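Local coordinates for solute-binding protein (PDB 2ZYK) that binds cyclodextrin and, as an extracellular solute-binding protein, probably delivers it to a sugar transporter in the cell membrane, at residues A[125-130]-A[280-285]; A[304-309]-A[322-327]; A[199-204]-A[386-391]. All coordinates share one frame; numbering follows the deposited sequence.

Contact 1 of 3, residues A[125-130]-A[280-285]; sequences PKAIES and GVKGWY. With GLC (alpha-D-glucopyranose), chain E; GLC (alpha-D-glucopyranose), chain B.
Lys126 and Ala127 both turn their backbone toward Lys282 in a classic beta bulge, which interrupts the antiparallel pairing of strands 120-129 and 278-287. Lys126 N gives Lys282 O a bond of 2.7 Å, nearly straight onto the carbonyl, while Ala127 N adds a weak one. Beyond the bulge, regular pairing resumes: Lys282 N donates to Ala127 O at 2.9 Å, and Gly280 N to Glu129 O at 2.9 Å.

Apolar contacts lie on the face bearing Ile128 and Val281, where Ile128 CD1 meets Val281 CG2 and Pro125 CB meets Val281 CG1. Helix 109-114 packs on Pro125 and Val281 on this side.

The Lys126 side chain, in the bulge, lies over one face of Trp284. Bent at its third torsion (-104°), it lays CE 3.4 Å from the centroid of the five-membered ring and sets NZ 3.3 Å from that of the six-membered ring, a CH-pi and a cation-pi contact side by side. NZ also forms a salt bridge with Glu25. A leucine in place of Trp284 would probably cost the ammonium its aromatic face and let the lysine chain swing about the Glu25 bridge.

Polar ends gather around the sugar. Lys282 NZ bridges to Glu318 and lies 3.2 Å from Glu129 OE1, a salt bridge whose carboxylate oxygen is less surely placed. Gly280 suits its place, because a beta carbon there would run into the carboxylate of Glu129. The hydroxyl O2 of glucose E donates to Glu129 OE2 at 2.8 Å, and Lys282 NZ gives a short bond of 2.5 Å to O3 of glucose B. One acid accepting from O2 and one amine donating to O3 thus grip two glucose units.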
loop_
_atom_site.group_PDB
_atom_site.type_symbol
_atom_site.label_atom_id
_atom_site.label_comp_id
_atom_site.label_asym_id
_atom_site.label_seq_id
_atom_site.Cartn_x
_atom_site.Cartn_y
_atom_site.Cartn_z
ATOM N N PRO A 125 0.860 2.109 13.939
ATOM C CA PRO A 125 1.275 2.391 12.554
ATOM C C PRO A 125 2.785 2.525 12.342
ATOM O O PRO A 125 3.492 3.026 13.217
ATOM C CB PRO A 125 0.547 3.699 12.214
ATOM C CG PRO A 125 0.156 4.313 13.514
ATOM C CD PRO A 125 0.216 3.267 14.592
ATOM N N LYS A 126 3.264 2.067 11.186
ATOM C CA LYS A 126 4.668 2.235 10.800
ATOM C C LYS A 126 4.814 3.199 9.639
ATOM O O LYS A 126 5.858 3.842 9.480
ATOM C CB LYS A 126 5.261 0.915 10.344
ATOM C CG LYS A 126 5.381 -0.145 11.391
ATOM C CD LYS A 126 6.401 -1.166 10.939
ATOM C CE LYS A 126 5.761 -2.422 10.454
ATOM N NZ LYS A 126 6.820 -3.325 9.930
ATOM N N ALA A 127 3.774 3.273 8.815
ATOM C CA ALA A 127 3.835 3.954 7.534
ATOM C C ALA A 127 2.448 4.350 7.054
ATOM O O ALA A 127 1.514 3.551 7.085
ATOM C CB ALA A 127 4.505 3.047 6.493
ATOM N N ILE A 128 2.321 5.600 6.636
ATOM C CA ILE A 128 1.154 6.094 5.922
ATOM C C ILE A 128 1.641 6.301 4.484
ATOM O O ILE A 128 2.749 6.824 4.257
ATOM C CB ILE A 128 0.653 7.422 6.548
ATOM C CG1 ILE A 128 -0.574 7.971 5.817
ATOM C CG2 ILE A 128 1.793 8.468 6.631
ATOM C CD1 ILE A 128 -1.855 7.555 6.417
ATOM N N GLU A 129 0.847 5.875 3.507
ATOM C CA GLU A 129 1.364 5.820 2.149
ATOM C C GLU A 129 0.331 6.033 1.063
ATOM O O GLU A 129 -0.826 5.639 1.183
ATOM C CB GLU A 129 2.109 4.507 1.919
ATOM C CG GLU A 129 1.202 3.362 1.562
ATOM C CD GLU A 129 1.883 2.024 1.594
ATOM O OE1 GLU A 129 3.115 1.937 1.841
ATOM O OE2 GLU A 129 1.160 1.045 1.369
ATOM N N SER A 130 0.781 6.655 -0.013
ATOM C CA SER A 130 -0.010 6.794 -1.209
ATOM C C SER A 130 0.965 6.835 -2.365
ATOM O O SER A 130 2.131 7.241 -2.192
ATOM C CB SER A 130 -0.841 8.075 -1.163
ATOM O OG SER A 130 -1.252 8.457 -2.463
ATOM N N GLY A 280 -2.739 3.732 2.172
ATOM C CA GLY A 280 -2.370 2.510 2.875
ATOM C C GLY A 280 -1.585 2.777 4.146
ATOM O O GLY A 280 -0.623 3.544 4.144
ATOM N N VAL A 281 -2.017 2.156 5.236
ATOM C CA VAL A 281 -1.318 2.232 6.501
ATOM C C VAL A 281 -0.755 0.845 6.747
ATOM O O VAL A 281 -1.489 -0.150 6.673
ATOM C CB VAL A 281 -2.277 2.629 7.661
ATOM C CG1 VAL A 281 -1.554 2.628 8.999
ATOM C CG2 VAL A 281 -2.921 3.997 7.398
ATOM N N LYS A 282 0.550 0.775 7.007
ATOM C CA LYS A 282 1.195 -0.485 7.335
ATOM C C LYS A 282 1.453 -0.508 8.827
ATOM O O LYS A 282 2.074 0.402 9.372
ATOM C CB LYS A 282 2.496 -0.664 6.562
ATOM C CG LYS A 282 2.346 -0.638 5.045
ATOM C CD LYS A 282 3.653 -1.054 4.368
ATOM C CE LYS A 282 4.136 0.001 3.402
ATOM N NZ LYS A 282 5.069 -0.560 2.395
ATOM N N GLY A 283 0.957 -1.540 9.498
ATOM C CA GLY A 283 1.022 -1.585 10.953
ATOM C C GLY A 283 1.664 -2.850 11.467
ATOM O O GLY A 283 1.833 -3.815 10.718
ATOM N N TRP A 284 2.051 -2.832 12.738
ATOM C CA TRP A 284 2.394 -4.060 13.439
ATOM C C TRP A 284 1.106 -4.588 14.055
ATOM O O TRP A 284 0.319 -3.807 14.595
ATOM C CB TRP A 284 3.407 -3.799 14.548
ATOM C CG TRP A 284 4.813 -3.555 14.084
ATOM C CD1 TRP A 284 5.536 -2.413 14.242
ATOM C CD2 TRP A 284 5.674 -4.483 13.410
ATOM N NE1 TRP A 284 6.786 -2.566 13.708
ATOM C CE2 TRP A 284 6.900 -3.825 13.189
ATOM C CE3 TRP A 284 5.523 -5.800 12.962
ATOM C CZ2 TRP A 284 7.965 -4.431 12.539
ATOM C CZ3 TRP A 284 6.581 -6.402 12.319
ATOM C CH2 TRP A 284 7.788 -5.712 12.104
ATOM N N TYR A 285 0.881 -5.897 13.956
ATOM C CA TYR A 285 -0.292 -6.507 14.567
ATOM C C TYR A 285 0.097 -7.601 15.556
ATOM O O TYR A 285 1.163 -8.209 15.430
ATOM C CB TYR A 285 -1.235 -7.093 13.514
ATOM C CG TYR A 285 -1.591 -6.159 12.400
ATOM C CD1 TYR A 285 -2.550 -5.162 12.576
ATOM C CD2 TYR A 285 -0.991 -6.290 11.154
ATOM C CE1 TYR A 285 -2.880 -4.301 11.534
ATOM C CE2 TYR A 285 -1.306 -5.444 10.119
ATOM C CZ TYR A 285 -2.246 -4.448 10.311
ATOM O OH TYR A 285 -2.556 -3.613 9.269
HETATM C C1 GLC E . 2.401 -1.514 -2.235
HETATM C C2 GLC E . 1.450 -1.207 -1.092
HETATM C C3 GLC E . 0.366 -2.278 -0.977
HETATM C C4 GLC E . -0.316 -2.560 -2.320
HETATM C C5 GLC E . 0.747 -2.857 -3.373
HETATM C C6 GLC E . 0.191 -3.059 -4.773
HETATM O O2 GLC E . 2.200 -1.180 0.108
HETATM O O3 GLC E . -0.605 -1.862 -0.032
HETATM O O4 GLC E . -1.154 -3.721 -2.169
HETATM O O5 GLC E . 1.692 -1.777 -3.445
HETATM O O6 GLC E . 1.039 -3.908 -5.532
HETATM C C1 GLC B . 7.440 -2.893 -2.375
HETATM C C2 GLC B . 6.937 -2.423 -0.997
HETATM C C3 GLC B . 5.443 -2.724 -0.817
HETATM C C4 GLC B . 4.649 -2.196 -2.007
HETATM C C5 GLC B . 5.225 -2.784 -3.287
HETATM C C6 GLC B . 4.520 -2.323 -4.551
HETATM O O2 GLC B . 7.672 -3.070 0.027
HETATM O O3 GLC B . 4.980 -2.097 0.364
HETATM O O4 GLC B . 3.264 -2.544 -1.874
HETATM O O5 GLC B . 6.606 -2.387 -3.402
HETATM O O6 GLC B . 5.220 -2.759 -5.705
#

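Contact 2 of 3, residues A[304-309]-A[322-327]; sequences TSKEAL and QKELLN
Lys306 and Leu309, on the first turn of helix 306-316, pack against Gln322, Glu324 and Leu325 in a helix-loop-helix unit whose second member is the short helix 323-327. Both helices begin here. Ser305 is the N-cap of the first, its OG weakly accepting from Ala308 N, and Gln322 takes the N-cap position of the second.

The Lys306 side chain bridges the two helices. CG stands opposite the backbone N (chi1 177°), which directs the chain away from its own helix and toward helix 323-327. CB lies against the end of the Gln322 side chain. Next, Lys306 CG passes 4.0 Å from Leu325 CD1, and CD runs on beside Glu324. Lys306 CE touches two neighbours, 3.6 Å from Glu324 CB and 3.7 Å from Leu325 CD1. The final bend (chi4 -77°) leaves Lys306 NZ 4.0 Å from Leu325 CD1. Lys306 NZ is 5.0 Å from Glu324 OE1, too far for a salt bridge although the opposite charges probably still attract. A long aliphatic chain with a charged tip suits this partly exposed seam: its methylenes lie along Leu325 while the amine can stay near the surface.

Deeper in, the contact is between leucines and the aliphatic part of Gln322. Leu309 CD2 touches Gln322 CG at 3.9 Å, and Leu309 also packs on Phe107 and Pro320. Leu325 CD2 reaches 3.7 Å from Leu309 CB and 3.5 Å from Lys306 O.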
loop_
_atom_site.group_PDB
_atom_site.type_symbol
_atom_site.label_atom_id
_atom_site.label_comp_id
_atom_site.label_asym_id
_atom_site.label_seq_id
_atom_site.Cartn_x
_atom_site.Cartn_y
_atom_site.Cartn_z
ATOM N N THR A 304 7.679 1.272 17.577
ATOM C CA THR A 304 6.931 2.403 17.016
ATOM C C THR A 304 7.085 3.723 17.786
ATOM O O THR A 304 6.411 4.715 17.471
ATOM C CB THR A 304 5.455 2.063 16.868
ATOM O OG1 THR A 304 4.928 1.719 18.153
ATOM C CG2 THR A 304 5.278 0.892 15.904
ATOM N N SER A 305 7.975 3.730 18.780
ATOM C CA SER A 305 8.352 4.947 19.499
ATOM C C SER A 305 8.878 5.988 18.514
ATOM O O SER A 305 9.348 5.625 17.433
ATOM C CB SER A 305 9.425 4.646 20.554
ATOM O OG SER A 305 10.667 4.298 19.955
ATOM N N LYS A 306 8.794 7.269 18.884
ATOM C CA LYS A 306 9.282 8.371 18.042
ATOM C C LYS A 306 10.714 8.138 17.528
ATOM O O LYS A 306 11.001 8.365 16.353
ATOM C CB LYS A 306 9.204 9.698 18.802
ATOM C CG LYS A 306 9.755 10.897 18.038
ATOM C CD LYS A 306 9.213 12.194 18.591
ATOM C CE LYS A 306 9.485 13.353 17.647
ATOM N NZ LYS A 306 10.896 13.803 17.714
ATOM N N GLU A 307 11.584 7.669 18.420
ATOM C CA GLU A 307 12.989 7.374 18.127
ATOM C C GLU A 307 13.183 6.258 17.077
ATOM O O GLU A 307 14.113 6.314 16.253
ATOM C CB GLU A 307 13.726 7.023 19.431
ATOM C CG GLU A 307 13.841 8.190 20.445
ATOM C CD GLU A 307 12.496 8.641 21.044
ATOM O OE1 GLU A 307 11.652 7.779 21.381
ATOM O OE2 GLU A 307 12.290 9.866 21.193
ATOM N N ALA A 308 12.304 5.257 17.118
ATOM C CA ALA A 308 12.336 4.128 16.194
ATOM C C ALA A 308 11.776 4.487 14.810
ATOM O O ALA A 308 12.292 4.042 13.792
ATOM C CB ALA A 308 11.587 2.952 16.784
ATOM N N LEU A 309 10.731 5.303 14.792
ATOM C CA LEU A 309 10.087 5.735 13.561
ATOM C C LEU A 309 10.859 6.872 12.904
ATOM O O LEU A 309 10.677 7.154 11.719
ATOM C CB LEU A 309 8.636 6.149 13.840
ATOM C CG LEU A 309 7.460 5.199 13.558
ATOM C CD1 LEU A 309 7.788 3.692 13.661
ATOM C CD2 LEU A 309 6.232 5.580 14.415
ATOM N N GLN A 322 3.400 9.335 12.693
ATOM C CA GLN A 322 3.617 9.746 14.064
ATOM C C GLN A 322 3.504 11.269 14.088
ATOM O O GLN A 322 4.221 11.958 13.355
ATOM C CB GLN A 322 5.003 9.274 14.522
ATOM C CG GLN A 322 5.114 8.910 16.009
ATOM C CD GLN A 322 5.631 10.050 16.887
ATOM O OE1 GLN A 322 6.015 9.827 18.033
ATOM N NE2 GLN A 322 5.643 11.267 16.353
ATOM N N LYS A 323 2.591 11.778 14.917
ATOM C CA LYS A 323 2.226 13.209 14.940
ATOM C C LYS A 323 3.399 14.195 15.089
ATOM O O LYS A 323 3.523 15.129 14.288
ATOM C CB LYS A 323 1.151 13.480 16.003
ATOM C CG LYS A 323 -0.272 13.230 15.523
ATOM C CD LYS A 323 -1.300 13.391 16.634
ATOM C CE LYS A 323 -2.693 13.528 16.041
ATOM N NZ LYS A 323 -3.802 13.386 17.032
ATOM N N GLU A 324 4.248 13.992 16.097
ATOM C CA GLU A 324 5.420 14.856 16.306
ATOM C C GLU A 324 6.442 14.815 15.151
ATOM O O GLU A 324 7.032 15.837 14.811
ATOM C CB GLU A 324 6.101 14.559 17.653
ATOM C CG GLU A 324 5.665 15.475 18.797
ATOM C CD GLU A 324 6.734 15.605 19.882
ATOM O OE1 GLU A 324 6.938 14.639 20.655
ATOM O OE2 GLU A 324 7.374 16.678 19.962
ATOM N N LEU A 325 6.636 13.633 14.563
ATOM C CA LEU A 325 7.517 13.436 13.400
ATOM C C LEU A 325 6.989 14.095 12.127
ATOM O O LEU A 325 7.762 14.640 11.344
ATOM C CB LEU A 325 7.732 11.937 13.149
ATOM C CG LEU A 325 9.071 11.234 13.408
ATOM C CD1 LEU A 325 10.047 12.047 14.260
ATOM C CD2 LEU A 325 8.832 9.851 14.013
ATOM N N LEU A 326 5.674 14.032 11.920
ATOM C CA LEU A 326 5.041 14.666 10.759
ATOM C C LEU A 326 5.125 16.186 10.863
ATOM O O LEU A 326 5.072 16.899 9.853
ATOM C CB LEU A 326 3.573 14.239 10.638
ATOM C CG LEU A 326 3.191 12.828 10.180
ATOM C CD1 LEU A 326 1.673 12.686 10.185
ATOM C CD2 LEU A 326 3.757 12.511 8.793
ATOM N N ASN A 327 5.249 16.662 12.100
ATOM C CA ASN A 327 5.313 18.083 12.407
ATOM C C ASN A 327 6.576 18.742 11.851
ATOM O O ASN A 327 6.494 19.779 11.185
ATOM C CB ASN A 327 5.220 18.286 13.924
ATOM C CG ASN A 327 5.013 19.736 14.314
ATOM O OD1 ASN A 327 4.272 20.473 13.660
ATOM N ND2 ASN A 327 5.662 20.148 15.395
#

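Contact 3 of 3, residues A[199-204]-A[386-391]; sequences NEIGLN and KIMKEK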
loop_
_atom_site.group_PDB
_atom_site.type_symbol
_atom_site.label_atom_id
_atom_site.label_comp_id
_atom_site.label_asym_id
_atom_site.label_seq_id
_atom_site.Cartn_x
_atom_site.Cartn_y
_atom_site.Cartn_z
ATOM N N ASN A 199 -22.449 -5.949 -0.032
ATOM C CA ASN A 199 -23.366 -6.454 -1.063
ATOM C C ASN A 199 -23.624 -5.515 -2.236
ATOM O O ASN A 199 -24.294 -5.895 -3.196
ATOM C CB ASN A 199 -24.707 -6.850 -0.441
ATOM C CG ASN A 199 -24.576 -7.956 0.579
ATOM O OD1 ASN A 199 -25.345 -8.010 1.542
ATOM N ND2 ASN A 199 -23.603 -8.848 0.381
ATOM N N GLU A 200 -23.103 -4.294 -2.148
ATOM C CA GLU A 200 -23.259 -3.310 -3.213
ATOM C C GLU A 200 -21.894 -2.925 -3.769
ATOM O O GLU A 200 -21.352 -1.862 -3.471
ATOM C CB GLU A 200 -24.047 -2.083 -2.726
ATOM C CG GLU A 200 -25.441 -2.398 -2.147
ATOM C CD GLU A 200 -26.400 -2.956 -3.192
ATOM O OE1 GLU A 200 -26.768 -2.196 -4.116
ATOM O OE2 GLU A 200 -26.777 -4.151 -3.097
ATOM N N ILE A 201 -21.338 -3.826 -4.571
ATOM C CA ILE A 201 -20.073 -3.589 -5.260
ATOM C C ILE A 201 -20.319 -2.654 -6.452
ATOM O O ILE A 201 -21.230 -2.877 -7.246
ATOM C CB ILE A 201 -19.413 -4.931 -5.689
ATOM C CG1 ILE A 201 -19.000 -5.730 -4.445
ATOM C CG2 ILE A 201 -18.223 -4.682 -6.612
ATOM C CD1 ILE A 201 -18.752 -7.200 -4.678
ATOM N N GLY A 202 -19.526 -1.592 -6.543
ATOM C CA GLY A 202 -19.703 -0.582 -7.586
ATOM C C GLY A 202 -18.776 -0.746 -8.781
ATOM O O GLY A 202 -18.706 0.137 -9.639
ATOM N N LEU A 203 -18.084 -1.883 -8.844
ATOM C CA LEU A 203 -17.039 -2.107 -9.835
ATOM C C LEU A 203 -17.527 -2.555 -11.231
ATOM O O LEU A 203 -16.717 -2.904 -12.103
ATOM C CB LEU A 203 -15.968 -3.040 -9.262
ATOM C CG LEU A 203 -14.753 -2.434 -8.530
ATOM C CD1 LEU A 203 -14.963 -1.003 -8.053
ATOM C CD2 LEU A 203 -14.292 -3.319 -7.377
ATOM N N ASN A 204 -18.846 -2.531 -11.437
ATOM C CA ASN A 204 -19.431 -2.759 -12.764
ATOM C C ASN A 204 -20.546 -1.755 -13.092
ATOM O O ASN A 204 -21.363 -1.969 -13.992
ATOM C CB ASN A 204 -19.892 -4.219 -12.944
ATOM C CG ASN A 204 -21.103 -4.569 -12.099
ATOM O OD1 ASN A 204 -21.331 -3.985 -11.042
ATOM N ND2 ASN A 204 -21.876 -5.539 -12.558
ATOM N N LYS A 386 -19.242 -10.735 -10.556
ATOM C CA LYS A 386 -19.954 -12.001 -10.412
ATOM C C LYS A 386 -19.090 -12.984 -9.631
ATOM O O LYS A 386 -19.591 -13.701 -8.761
ATOM C CB LYS A 386 -20.327 -12.566 -11.786
ATOM C CG LYS A 386 -20.916 -13.966 -11.761
ATOM C CD LYS A 386 -21.376 -14.426 -13.148
ATOM C CE LYS A 386 -21.762 -15.919 -13.158
ATOM N NZ LYS A 386 -22.405 -16.374 -11.871
ATOM N N ILE A 387 -17.795 -12.993 -9.938
ATOM C CA ILE A 387 -16.823 -13.811 -9.231
ATOM C C ILE A 387 -16.636 -13.325 -7.790
ATOM O O ILE A 387 -16.556 -14.138 -6.869
ATOM C CB ILE A 387 -15.473 -13.884 -9.998
ATOM C CG1 ILE A 387 -15.669 -14.648 -11.322
ATOM C CG2 ILE A 387 -14.416 -14.568 -9.145
ATOM C CD1 ILE A 387 -14.517 -14.586 -12.294
ATOM N N MET A 388 -16.590 -12.002 -7.616
ATOM C CA MET A 388 -16.514 -11.362 -6.300
ATOM C C MET A 388 -17.701 -11.749 -5.411
ATOM O O MET A 388 -17.514 -12.115 -4.254
ATOM C CB MET A 388 -16.444 -9.824 -6.430
ATOM C CG MET A 388 -15.146 -9.266 -7.006
ATOM S SD MET A 388 -15.169 -7.458 -7.221
ATOM C CE MET A 388 -14.097 -7.276 -8.637
ATOM N N LYS A 389 -18.913 -11.672 -5.966
ATOM C CA LYS A 389 -20.145 -11.968 -5.226
ATOM C C LYS A 389 -20.215 -13.443 -4.854
ATOM O O LYS A 389 -20.581 -13.777 -3.725
ATOM C CB LYS A 389 -21.393 -11.551 -6.019
ATOM C CG LYS A 389 -21.512 -10.048 -6.257
ATOM C CD LYS A 389 -22.878 -9.658 -6.809
ATOM C CE LYS A 389 -23.079 -8.145 -6.810
ATOM N NZ LYS A 389 -23.051 -7.549 -5.444
ATOM N N GLU A 390 -19.849 -14.307 -5.804
ATOM C CA GLU A 390 -19.708 -15.748 -5.564
ATOM C C GLU A 390 -18.791 -16.055 -4.371
ATOM O O GLU A 390 -19.101 -16.932 -3.565
ATOM C CB GLU A 390 -19.200 -16.470 -6.827
ATOM C CG GLU A 390 -20.291 -16.791 -7.859
ATOM C CD GLU A 390 -19.763 -17.098 -9.272
ATOM O OE1 GLU A 390 -18.586 -17.473 -9.447
ATOM O OE2 GLU A 390 -20.554 -16.970 -10.229
ATOM N N LYS A 391 -17.676 -15.328 -4.259
ATOM C CA LYS A 391 -16.684 -15.577 -3.207
ATOM C C LYS A 391 -17.146 -15.108 -1.832
ATOM O O LYS A 391 -16.737 -15.672 -0.819
ATOM C CB LYS A 391 -15.327 -14.946 -3.547
ATOM C CG LYS A 391 -14.546 -15.630 -4.659
ATOM C CD LYS A 391 -13.725 -16.835 -4.181
ATOM C CE LYS A 391 -12.784 -17.330 -5.310
ATOM N NZ LYS A 391 -12.435 -18.794 -5.240
#
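The long helix 377-395 near the C-terminus presses Met388 against Ile201 and Leu203, which belong to the short strand 200-201 and the turn that follows it. The contact is small, a partly buried apolar patch with a charged residue at its margin.

Met388 serves both partners with one flexible chain. Its CB meets Ile201 CD1 at 3.9 Å, the sulfur SD lies 4.2 Å from Ile201 CG2, and the terminal CE comes within 4.2 Å of Leu203 CD2. The bend at the third torsion (-149°) carries CE toward Leu203; these two side chains cross at about a right angle, whereas Ile201 is crossed more obliquely. An unbranched thioether is well suited to this, since it can follow the uneven surface made by two residues at different depths.

The next residue, Lys389, lies at the exposed edge. Its chain runs extended past Ile201 and bends only at its end (chi4 -63°), so that Lys389 NZ arrives 3.1 Å from Asn199 O in a weak hydrogen bond. Glu200 OE2, 5.6 Å from Lys389 NZ, is not in contact with it but may add a mild attraction. On the exposed side of the helix, Lys386 NZ pairs with Glu390 OE2 at 2.5 Å in a salt bridge one turn apart.

Around these residues, Val385 of the same helix touches both Ile201 and Leu203, strand 189-190 contributes Phe189 against Ile201, and helix 357-371 flanks Met388 through Val358 and Pro362 and Leu203 through Val359.

Overall arrangement
Contacts 1 and 2 are neighbours, their centres about 13 Å apart, and they touch: Thr304 CG2 lies 3.7 Å from Trp284 CD1, joining the end of helix 293-304, just before helix 306-316, to the mixed sheet of strands 120-129 and 278-287. Contact 3 lies about 27 Å from contact 1 and about 39 Å from contact 2, centre to centre, across the chain's centre from contact 2. Along the chain contact 1 closes before contact 2 opens, contacts 1 and 3 alternate, and contact 2 is nested within contact 3. This course fits the two-lobed solute-binding fold, with glucose units at contact 1, contact 2 packing two helices and contact 3 a helix against a short strand and loop.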